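Sulfatase (Bacteroides fragilis CAG:558, PDB 6USS) probably hydrolyses aryl sulfate esters as a calcium-dependent sulfatase of a human gut bacterium, captured here with its catalytic position substituted. Local coordinates at residues F39-M44 with E293-S298; T49-W54 with N68-A73; E62-P67 with A287-I292; F230-L235 with H259-V264. The protein carries 1 engineered substitution. One frame throughout, in Å; residues are numbered along the deposited sequence.

Interaction 1 (F39-M44 with E293-S298); sequences FMVDDM and EGMDKS. With CA (calcium ion), chain C.
M295 of helix 283-308 lies against the end of strand 35-41 and the loop just past it, where F39, V41 and M44 receive successive parts of its side chain. Its CG rests on V41 CG2 at 3.6 Å, and there the two side chains cross at about a right angle. Beyond CG the methionine bends twice, about its second and third torsions, which carries SD past the rim of F39 and turns CE toward M44. The sulfur sits 5.2 Å from the centroid of the F39 ring, 79° off the ring normal, so this Met-aromatic contact is made at the ring edge. M44 arrives fully extended, and its SD meets M295 CE at 3.7 Å. The same F39 edge also faces oxygen: CZ lies 3.6 Å from M295 O, and CE2 lies 3.6 Å from S298 OG, a hydroxyl that is hydrogen-bonded to T236. Strand and helix segments run nearly antiparallel, at 173°.

Just past the strand the chain changes character. D42 OD1 and D43 OD1 each bind the calcium ion at 2.3 Å, in a site completed by D322, N323 and the engineered C88, while K165 and K348 pair with their other carboxylate oxygens. The chemistry is thus split: sulfur and hydrocarbon groups pack the strand end against the helix, and the two carboxylates immediately after it are delivered to the metal.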
# COMPACT_ATOMS: atom_id res chain seq x y z
N PHE A 39 -14.84 10.88 8.46
CA PHE A 39 -14.89 12.08 7.61
C PHE A 39 -14.26 13.19 8.45
O PHE A 39 -14.83 13.63 9.46
CB PHE A 39 -16.33 12.37 7.20
CG PHE A 39 -16.52 13.51 6.21
CD1 PHE A 39 -16.57 14.83 6.63
CD2 PHE A 39 -16.72 13.25 4.86
CE1 PHE A 39 -16.79 15.87 5.72
CE2 PHE A 39 -16.93 14.29 3.94
CZ PHE A 39 -16.96 15.60 4.37
N MET A 40 -13.06 13.62 8.05
CA MET A 40 -12.24 14.56 8.80
C MET A 40 -12.09 15.85 8.00
O MET A 40 -11.55 15.83 6.89
CB MET A 40 -10.86 13.97 9.11
CG MET A 40 -9.95 14.89 9.91
SD MET A 40 -10.38 15.06 11.67
CE MET A 40 -10.24 13.35 12.19
N VAL A 41 -12.55 16.95 8.58
CA VAL A 41 -12.39 18.27 7.98
C VAL A 41 -11.18 18.95 8.60
O VAL A 41 -10.86 18.73 9.78
CB VAL A 41 -13.67 19.12 8.16
CG1 VAL A 41 -13.57 20.39 7.36
CG2 VAL A 41 -14.88 18.30 7.76
N ASP A 42 -10.50 19.77 7.82
CA ASP A 42 -9.30 20.47 8.27
C ASP A 42 -9.63 21.88 8.76
O ASP A 42 -10.32 22.64 8.08
CB ASP A 42 -8.28 20.55 7.14
CG ASP A 42 -6.92 20.90 7.63
OD1 ASP A 42 -6.64 20.57 8.81
OD2 ASP A 42 -6.13 21.51 6.88
N ASP A 43 -9.11 22.23 9.94
CA ASP A 43 -9.21 23.60 10.47
C ASP A 43 -10.66 24.08 10.57
O ASP A 43 -10.93 25.28 10.45
CB ASP A 43 -8.41 24.60 9.62
CG ASP A 43 -6.91 24.34 9.64
OD1 ASP A 43 -6.48 23.52 10.49
OD2 ASP A 43 -6.17 24.95 8.83
N MET A 44 -11.60 23.17 10.79
CA MET A 44 -13.01 23.53 10.94
C MET A 44 -13.32 23.82 12.41
O MET A 44 -13.02 23.00 13.29
CB MET A 44 -13.90 22.42 10.38
CG MET A 44 -15.40 22.64 10.56
SD MET A 44 -16.43 21.25 10.04
CE MET A 44 -18.07 21.86 10.44
N GLU A 293 -19.72 24.90 2.84
CA GLU A 293 -20.84 24.24 2.20
C GLU A 293 -20.38 23.17 1.22
O GLU A 293 -21.06 22.15 1.06
CB GLU A 293 -21.74 25.26 1.49
CG GLU A 293 -23.15 24.69 1.22
CD GLU A 293 -24.03 25.55 0.31
OE1 GLU A 293 -23.79 26.77 0.19
OE2 GLU A 293 -24.99 24.98 -0.27
N GLY A 294 -19.24 23.38 0.56
CA GLY A 294 -18.73 22.37 -0.34
C GLY A 294 -18.21 21.15 0.40
O GLY A 294 -18.32 20.02 -0.08
N MET A 295 -17.62 21.37 1.58
CA MET A 295 -17.34 20.25 2.47
C MET A 295 -18.62 19.47 2.76
O MET A 295 -18.66 18.25 2.65
CB MET A 295 -16.71 20.76 3.77
CG MET A 295 -16.55 19.69 4.85
SD MET A 295 -18.02 19.52 5.90
CE MET A 295 -18.05 21.10 6.72
N ASP A 296 -19.68 20.19 3.14
CA ASP A 296 -20.94 19.54 3.48
C ASP A 296 -21.57 18.83 2.28
O ASP A 296 -22.25 17.81 2.45
CB ASP A 296 -21.90 20.57 4.07
CG ASP A 296 -23.18 19.93 4.62
OD1 ASP A 296 -23.17 19.47 5.79
OD2 ASP A 296 -24.18 19.89 3.88
N LYS A 297 -21.36 19.37 1.06
CA LYS A 297 -21.86 18.68 -0.13
C LYS A 297 -21.17 17.34 -0.29
O LYS A 297 -21.79 16.35 -0.69
CB LYS A 297 -21.64 19.54 -1.37
CG LYS A 297 -22.02 18.85 -2.67
CD LYS A 297 -21.57 19.68 -3.88
CE LYS A 297 -21.98 19.05 -5.22
NZ LYS A 297 -21.43 17.70 -5.45
N SER A 298 -19.86 17.30 0.01
CA SER A 298 -19.13 16.04 -0.03
C SER A 298 -19.73 15.03 0.96
O SER A 298 -19.94 13.86 0.61
CB SER A 298 -17.65 16.31 0.26
OG SER A 298 -16.91 15.11 0.40
CA CA C . -5.62 21.42 10.68

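Interaction 2 (T49-W54 with N68-A73); sequences TSLPFW and NMERLA
T49 opens the contact by setting its OG1 beside the end of M69, 3.5 Å from M69 CE. That hydroxyl lies opposite the backbone nitrogen across the first torsion (chi1 167°), and it accepts a bond of 2.8 Å from L51 N at 163°, closing an ST turn; it is also hydrogen-bonded to T66. S50 follows with the one direct hydrogen bond between the segments. Its OG donates to E70 OE2 over 2.6 Å, and OE2 accepts on its anti lone pair, the one pointing away from the other oxygen, while the T66 backbone nitrogen is a further partner of the serine hydroxyl. E70 reaches it with a chain that is extended beyond CG.

L51 then turns to the helix itself. Its CD2 packs on A73 CB at 3.6 Å, one turn along from M69, and its CB comes near E70 CG. I361 of strand 357-363 also touches the leucine. F53 closes the run more loosely: M69 CE stands at the edge of its ring, 4.4 Å from F53 CE2. Away from the annotated sites, this is loop-on-helix packing, with an ST turn shaping the loop that follows strand 35-41 as it passes along helix 67-74.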
# COMPACT_ATOMS: atom_id res chain seq x y z
N THR A 49 -20.58 25.70 10.99
CA THR A 49 -21.62 24.78 10.57
C THR A 49 -22.96 25.42 10.89
O THR A 49 -23.05 26.29 11.76
CB THR A 49 -21.48 23.41 11.27
OG1 THR A 49 -22.67 22.63 11.08
CG2 THR A 49 -21.25 23.61 12.77
N SER A 50 -24.01 25.01 10.16
CA SER A 50 -25.35 25.40 10.57
C SER A 50 -25.87 24.54 11.72
O SER A 50 -26.88 24.92 12.32
CB SER A 50 -26.34 25.35 9.39
OG SER A 50 -26.39 24.08 8.76
N LEU A 51 -25.21 23.43 12.06
CA LEU A 51 -25.67 22.59 13.17
C LEU A 51 -25.18 23.17 14.50
O LEU A 51 -23.97 23.26 14.71
CB LEU A 51 -25.18 21.15 13.02
CG LEU A 51 -25.50 20.14 14.14
CD1 LEU A 51 -27.02 19.91 14.29
CD2 LEU A 51 -24.77 18.81 13.93
N PRO A 52 -26.09 23.57 15.43
CA PRO A 52 -25.64 24.21 16.68
C PRO A 52 -25.13 23.18 17.69
O PRO A 52 -25.90 22.36 18.20
CB PRO A 52 -26.92 24.91 17.18
CG PRO A 52 -27.90 24.86 16.01
CD PRO A 52 -27.55 23.59 15.30
N PHE A 53 -23.82 23.25 17.98
CA PHE A 53 -23.18 22.42 19.01
C PHE A 53 -23.26 23.01 20.42
O PHE A 53 -23.06 22.28 21.40
CB PHE A 53 -21.72 22.16 18.66
CG PHE A 53 -21.52 21.00 17.74
CD1 PHE A 53 -21.13 19.76 18.23
CD2 PHE A 53 -21.77 21.13 16.38
CE1 PHE A 53 -20.98 18.68 17.39
CE2 PHE A 53 -21.62 20.05 15.52
CZ PHE A 53 -21.22 18.82 16.03
N TRP A 54 -23.48 24.32 20.53
CA TRP A 54 -23.74 25.01 21.78
C TRP A 54 -25.18 24.75 22.22
O TRP A 54 -25.98 24.19 21.47
CB TRP A 54 -23.48 26.51 21.61
CG TRP A 54 -23.28 27.25 22.85
CD1 TRP A 54 -22.95 26.73 24.07
CD2 TRP A 54 -23.37 28.66 23.02
NE1 TRP A 54 -22.84 27.74 24.99
CE2 TRP A 54 -23.10 28.94 24.37
CE3 TRP A 54 -23.66 29.72 22.16
CZ2 TRP A 54 -23.11 30.22 24.89
CZ3 TRP A 54 -23.66 31.01 22.68
CH2 TRP A 54 -23.39 31.25 24.03
N ASN A 68 -26.35 18.66 5.36
CA ASN A 68 -26.07 17.23 5.43
C ASN A 68 -25.51 16.84 6.81
O ASN A 68 -25.76 15.73 7.28
CB ASN A 68 -25.10 16.82 4.32
CG ASN A 68 -25.71 16.95 2.93
OD1 ASN A 68 -26.63 16.21 2.57
ND2 ASN A 68 -25.17 17.86 2.14
N MET A 69 -24.74 17.74 7.45
CA MET A 69 -24.37 17.54 8.85
C MET A 69 -25.62 17.47 9.75
O MET A 69 -25.67 16.66 10.68
CB MET A 69 -23.45 18.68 9.33
CG MET A 69 -22.03 18.65 8.77
SD MET A 69 -20.99 19.98 9.42
CE MET A 69 -20.94 19.64 11.18
N GLU A 70 -26.62 18.32 9.50
CA GLU A 70 -27.85 18.27 10.29
C GLU A 70 -28.57 16.95 10.08
O GLU A 70 -29.03 16.32 11.05
CB GLU A 70 -28.76 19.43 9.91
CG GLU A 70 -28.24 20.79 10.27
CD GLU A 70 -29.13 21.91 9.74
OE1 GLU A 70 -30.36 21.69 9.62
OE2 GLU A 70 -28.61 23.01 9.46
N ARG A 71 -28.70 16.54 8.82
CA ARG A 71 -29.22 15.22 8.46
C ARG A 71 -28.49 14.10 9.23
O ARG A 71 -29.13 13.24 9.86
CB ARG A 71 -29.08 15.04 6.94
CG ARG A 71 -29.87 13.91 6.33
CD ARG A 71 -30.00 14.08 4.81
NE ARG A 71 -29.78 12.81 4.11
CZ ARG A 71 -28.76 12.59 3.29
NH1 ARG A 71 -27.88 13.56 3.08
NH2 ARG A 71 -28.61 11.41 2.68
N LEU A 72 -27.15 14.09 9.17
CA LEU A 72 -26.38 13.06 9.86
C LEU A 72 -26.63 13.08 11.37
O LEU A 72 -26.77 12.03 12.01
CB LEU A 72 -24.88 13.23 9.55
CG LEU A 72 -23.90 12.16 10.05
CD1 LEU A 72 -24.14 10.83 9.36
CD2 LEU A 72 -22.45 12.59 9.86
N ALA A 73 -26.74 14.28 11.96
CA ALA A 73 -26.95 14.37 13.40
C ALA A 73 -28.34 13.88 13.79
O ALA A 73 -28.49 13.22 14.82
CB ALA A 73 -26.71 15.81 13.88

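Interaction 3 (E62-P67 with A287-I292); sequences EVYETP and AYAALI
Y64 lays one face of its ring over I292, whose CD1 stands 3.6 Å from the ring centroid and only 10° off the normal, a CH-pi contact almost exactly over the centre. The isoleucine reaches this place because CG1 leaves on the side opposite its carbonyl carbon (chi1 -76°) and the chain then runs out nearly straight to CD1. A289 touches the same ring differently: its CB comes to the edge, near the ring plane, 3.8 Å from Y64 CD1. Farther out, Y64 OH approaches the edge of the Y288 ring, 3.7 Å from Y288 CD2. The other branch of I292 is occupied as well, with CG2 against T66 CG2 at 3.5 Å.

Around these contacts, V63 CG2 covers the opposite face of the Y64 ring, toward its rim. A water spans the backbones, accepting from E65 N at 2.8 Å and donating to A289 O at 2.8 Å; it ties the first residues beyond helix 59-63 to the long helix. Y288 is positioned in turn by a hydrogen bond from its OH to D48 and a cation-pi contact with R333, and T66 OG1 is hydrogen-bonded to T49.

The link between helices 59-63 and 67-74 is therefore docked on helix 283-308 in the sulfatase fold, and the Y288 end of the packing approaches the metal site, its side chain about 10 Å from the calcium ion.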
# COMPACT_ATOMS: atom_id res chain seq x y z
N GLU A 62 -26.70 30.62 12.01
CA GLU A 62 -27.68 31.20 11.10
C GLU A 62 -27.11 31.38 9.70
O GLU A 62 -27.82 31.18 8.71
CB GLU A 62 -28.21 32.53 11.65
CG GLU A 62 -28.93 32.48 13.01
CD GLU A 62 -30.26 31.70 12.99
OE1 GLU A 62 -30.60 31.06 11.97
OE2 GLU A 62 -30.96 31.73 14.03
N VAL A 63 -25.83 31.74 9.57
CA VAL A 63 -25.33 32.09 8.24
C VAL A 63 -24.78 30.90 7.45
O VAL A 63 -24.92 30.86 6.22
CB VAL A 63 -24.28 33.24 8.31
CG1 VAL A 63 -24.81 34.39 9.13
CG2 VAL A 63 -22.92 32.77 8.86
N TYR A 64 -24.16 29.92 8.10
CA TYR A 64 -23.58 28.80 7.36
C TYR A 64 -24.67 27.81 6.95
O TYR A 64 -25.78 27.81 7.49
CB TYR A 64 -22.50 28.09 8.18
CG TYR A 64 -21.34 29.00 8.54
CD1 TYR A 64 -20.74 29.81 7.57
CD2 TYR A 64 -20.83 29.03 9.83
CE1 TYR A 64 -19.69 30.65 7.89
CE2 TYR A 64 -19.76 29.87 10.16
CZ TYR A 64 -19.19 30.68 9.18
OH TYR A 64 -18.13 31.52 9.49
N GLU A 65 -24.34 26.96 5.99
CA GLU A 65 -25.29 25.96 5.49
C GLU A 65 -24.61 24.59 5.43
O GLU A 65 -23.89 24.28 4.47
CB GLU A 65 -25.85 26.38 4.15
CG GLU A 65 -26.69 27.64 4.23
CD GLU A 65 -27.14 28.12 2.87
OE1 GLU A 65 -27.09 27.33 1.90
OE2 GLU A 65 -27.52 29.30 2.75
N THR A 66 -24.83 23.77 6.45
CA THR A 66 -24.39 22.38 6.46
C THR A 66 -25.62 21.49 6.64
O THR A 66 -25.79 20.85 7.69
CB THR A 66 -23.35 22.13 7.55
OG1 THR A 66 -23.87 22.50 8.84
CG2 THR A 66 -22.09 22.94 7.26
N PRO A 67 -26.50 21.44 5.64
CA PRO A 67 -27.73 20.65 5.81
C PRO A 67 -27.45 19.16 5.95
O PRO A 67 -28.25 18.46 6.58
CB PRO A 67 -28.53 20.95 4.54
CG PRO A 67 -27.44 21.23 3.51
CD PRO A 67 -26.37 21.98 4.28
N ALA A 287 -16.52 33.61 1.06
CA ALA A 287 -15.64 32.53 0.63
C ALA A 287 -15.51 31.45 1.70
O ALA A 287 -15.47 30.25 1.39
CB ALA A 287 -14.27 33.07 0.22
N TYR A 288 -15.43 31.84 2.98
CA TYR A 288 -15.37 30.83 4.03
C TYR A 288 -16.64 29.99 4.04
O TYR A 288 -16.58 28.75 4.00
CB TYR A 288 -15.13 31.49 5.40
CG TYR A 288 -14.53 30.57 6.46
CD1 TYR A 288 -13.24 30.05 6.33
CD2 TYR A 288 -15.25 30.24 7.61
CE1 TYR A 288 -12.69 29.22 7.32
CE2 TYR A 288 -14.71 29.42 8.60
CZ TYR A 288 -13.43 28.90 8.44
OH TYR A 288 -12.90 28.09 9.41
N ALA A 289 -17.80 30.65 4.06
CA ALA A 289 -19.08 29.94 4.02
C ALA A 289 -19.16 28.98 2.85
O ALA A 289 -19.71 27.87 2.98
CB ALA A 289 -20.23 30.95 3.95
N ALA A 290 -18.60 29.37 1.70
CA ALA A 290 -18.65 28.53 0.52
C ALA A 290 -17.75 27.30 0.68
O ALA A 290 -18.10 26.20 0.23
CB ALA A 290 -18.27 29.34 -0.71
N LEU A 291 -16.59 27.45 1.34
CA LEU A 291 -15.77 26.28 1.66
C LEU A 291 -16.52 25.33 2.57
O LEU A 291 -16.49 24.11 2.37
CB LEU A 291 -14.46 26.70 2.33
CG LEU A 291 -13.41 27.37 1.45
CD1 LEU A 291 -12.01 27.33 2.11
CD2 LEU A 291 -13.42 26.70 0.09
N ILE A 292 -17.22 25.87 3.58
CA ILE A 292 -17.96 25.06 4.53
C ILE A 292 -19.05 24.28 3.81
O ILE A 292 -19.27 23.10 4.10
CB ILE A 292 -18.54 25.95 5.65
CG1 ILE A 292 -17.43 26.36 6.63
CG2 ILE A 292 -19.69 25.28 6.35
CD1 ILE A 292 -17.79 27.55 7.50
O HOH W 1 -21.88 27.57 4.71

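Interaction 4 (F230-L235 with H259-V264); sequences FVSEAL and HYAIHV
L235 and Y260 supply the apolar part of the contact. L235 CD1 meets Y260 CD2 at 3.9 Å, reaching the edge of the ring near its plane, and the two side chains cross at about a right angle.

Packing around S232 makes up a second group. The H259 ring presents its edge to the first turn of the helix, with CE1 3.9 Å from S232 O, close to the ring plane. CB of S232 lies beside the same ring, 4.0 Å from H259 ND1. A smaller methyl-to-hydroxyl touch joins A261 CB to S232 OG at 3.8 Å.

Polar bridging goes through one water. It lies in the H259 ring plane, 2.7 Å from H259 ND1, accepts from A261 N at 3.1 Å, and is 3.3 Å from S232 OG, the longest of the three. One water thus bridges both segments, which share no direct hydrogen bond. The other ring nitrogen, H259 NE2, is hydrogen-bonded to S298, and Y260 OH to the A188 carbonyl, so both rings are also fixed at their far ends.

Within the fold, the start of helix 231-247 packs on the loop leaving strand 253-258. That loop, which includes a cis peptide before I262, hydrogen-bonds to M40 at the end of strand 35-41 and D42 just beyond it, while I262 rests on helix 283-308.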
# COMPACT_ATOMS: atom_id res chain seq x y z
N PHE A 230 -13.66 22.03 -8.34
CA PHE A 230 -13.15 22.37 -7.01
C PHE A 230 -12.61 21.11 -6.31
O PHE A 230 -13.16 20.02 -6.47
CB PHE A 230 -14.28 23.00 -6.18
CG PHE A 230 -13.82 24.05 -5.20
CD1 PHE A 230 -13.37 25.28 -5.65
CD2 PHE A 230 -13.84 23.81 -3.84
CE1 PHE A 230 -12.94 26.25 -4.76
CE2 PHE A 230 -13.42 24.77 -2.95
CZ PHE A 230 -12.97 26.00 -3.41
N VAL A 231 -11.53 21.27 -5.54
CA VAL A 231 -10.77 20.09 -5.09
C VAL A 231 -11.61 19.20 -4.18
O VAL A 231 -11.51 17.97 -4.24
CB VAL A 231 -9.43 20.50 -4.43
CG1 VAL A 231 -9.64 21.10 -3.06
CG2 VAL A 231 -8.53 19.27 -4.32
N SER A 232 -12.46 19.80 -3.33
CA SER A 232 -13.37 19.02 -2.50
C SER A 232 -14.32 18.18 -3.34
O SER A 232 -14.75 17.11 -2.90
CB SER A 232 -14.18 19.94 -1.58
OG SER A 232 -13.36 20.96 -1.03
N GLU A 233 -14.69 18.68 -4.53
CA GLU A 233 -15.50 17.89 -5.45
C GLU A 233 -14.69 16.75 -6.05
O GLU A 233 -15.14 15.60 -6.08
CB GLU A 233 -16.07 18.79 -6.55
CG GLU A 233 -17.05 18.13 -7.53
CD GLU A 233 -18.26 17.48 -6.85
OE1 GLU A 233 -18.73 17.99 -5.80
OE2 GLU A 233 -18.76 16.45 -7.36
N ALA A 234 -13.47 17.06 -6.51
CA ALA A 234 -12.59 16.03 -7.04
C ALA A 234 -12.36 14.92 -6.03
O ALA A 234 -12.39 13.73 -6.37
CB ALA A 234 -11.25 16.64 -7.46
N LEU A 235 -12.12 15.29 -4.77
CA LEU A 235 -11.88 14.29 -3.75
C LEU A 235 -13.09 13.40 -3.56
O LEU A 235 -12.96 12.18 -3.41
CB LEU A 235 -11.49 14.97 -2.43
CG LEU A 235 -10.14 15.69 -2.42
CD1 LEU A 235 -9.83 16.29 -1.04
CD2 LEU A 235 -9.05 14.72 -2.86
N HIS A 259 -10.57 15.81 4.25
CA HIS A 259 -10.62 16.93 3.32
C HIS A 259 -9.43 17.87 3.50
O HIS A 259 -8.87 18.02 4.60
CB HIS A 259 -11.91 17.73 3.51
CG HIS A 259 -13.04 17.18 2.72
ND1 HIS A 259 -13.18 17.41 1.36
CD2 HIS A 259 -14.07 16.38 3.07
CE1 HIS A 259 -14.24 16.77 0.92
NE2 HIS A 259 -14.81 16.14 1.93
N TYR A 260 -9.02 18.50 2.39
CA TYR A 260 -8.12 19.63 2.51
C TYR A 260 -8.87 20.89 2.95
O TYR A 260 -8.29 21.74 3.63
CB TYR A 260 -7.38 19.87 1.20
CG TYR A 260 -6.26 18.89 0.98
CD1 TYR A 260 -5.04 19.05 1.61
CD2 TYR A 260 -6.43 17.79 0.15
CE1 TYR A 260 -4.03 18.15 1.43
CE2 TYR A 260 -5.42 16.87 -0.04
CZ TYR A 260 -4.21 17.05 0.61
OH TYR A 260 -3.16 16.16 0.43
N ALA A 261 -10.14 21.02 2.56
CA ALA A 261 -11.01 22.04 3.12
C ALA A 261 -11.10 21.86 4.63
O ALA A 261 -11.16 20.74 5.13
CB ALA A 261 -12.40 21.94 2.48
N ILE A 262 -11.14 22.97 5.38
CA ILE A 262 -11.31 24.32 4.86
C ILE A 262 -10.06 25.17 5.09
O ILE A 262 -10.13 26.33 5.52
CB ILE A 262 -12.53 24.96 5.52
CG1 ILE A 262 -12.41 24.87 7.06
CG2 ILE A 262 -13.81 24.29 5.02
CD1 ILE A 262 -13.61 25.43 7.83
N HIS A 263 -8.91 24.56 4.80
CA HIS A 263 -7.59 25.15 5.01
C HIS A 263 -7.41 26.38 4.11
O HIS A 263 -8.07 26.53 3.08
CB HIS A 263 -6.51 24.11 4.70
CG HIS A 263 -5.18 24.40 5.31
ND1 HIS A 263 -4.23 25.18 4.68
CD2 HIS A 263 -4.64 24.04 6.50
CE1 HIS A 263 -3.16 25.28 5.45
NE2 HIS A 263 -3.38 24.59 6.56
N VAL A 264 -6.50 27.26 4.51
CA VAL A 264 -6.15 28.40 3.67
C VAL A 264 -5.32 27.90 2.49
O VAL A 264 -4.76 26.79 2.56
CB VAL A 264 -5.40 29.50 4.45
CG1 VAL A 264 -6.34 30.12 5.49
CG2 VAL A 264 -4.08 28.97 5.07
O HOH W 2 -11.22 18.98 0.44

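How the interactions relate
All four contacts lie in the sulfatase fold, around the end of strand 35-41. Interactions 1 and 3 share helix 283-308, their centres 10 Å apart. Along the chain, the segments of interactions 2, 3 and 4 all fall between the two of interaction 1, and those of 2 and 3 alternate. D296 joins interaction 1 to 2 through probable hydrogen bonds to N68 and M69; K297 joins it to 4 by a salt bridge to E233. Interactions 2 and 4, about 20 Å apart between centres, do not touch. The long helix thus gathers helices and loops from distant parts of the sequence near the calcium site.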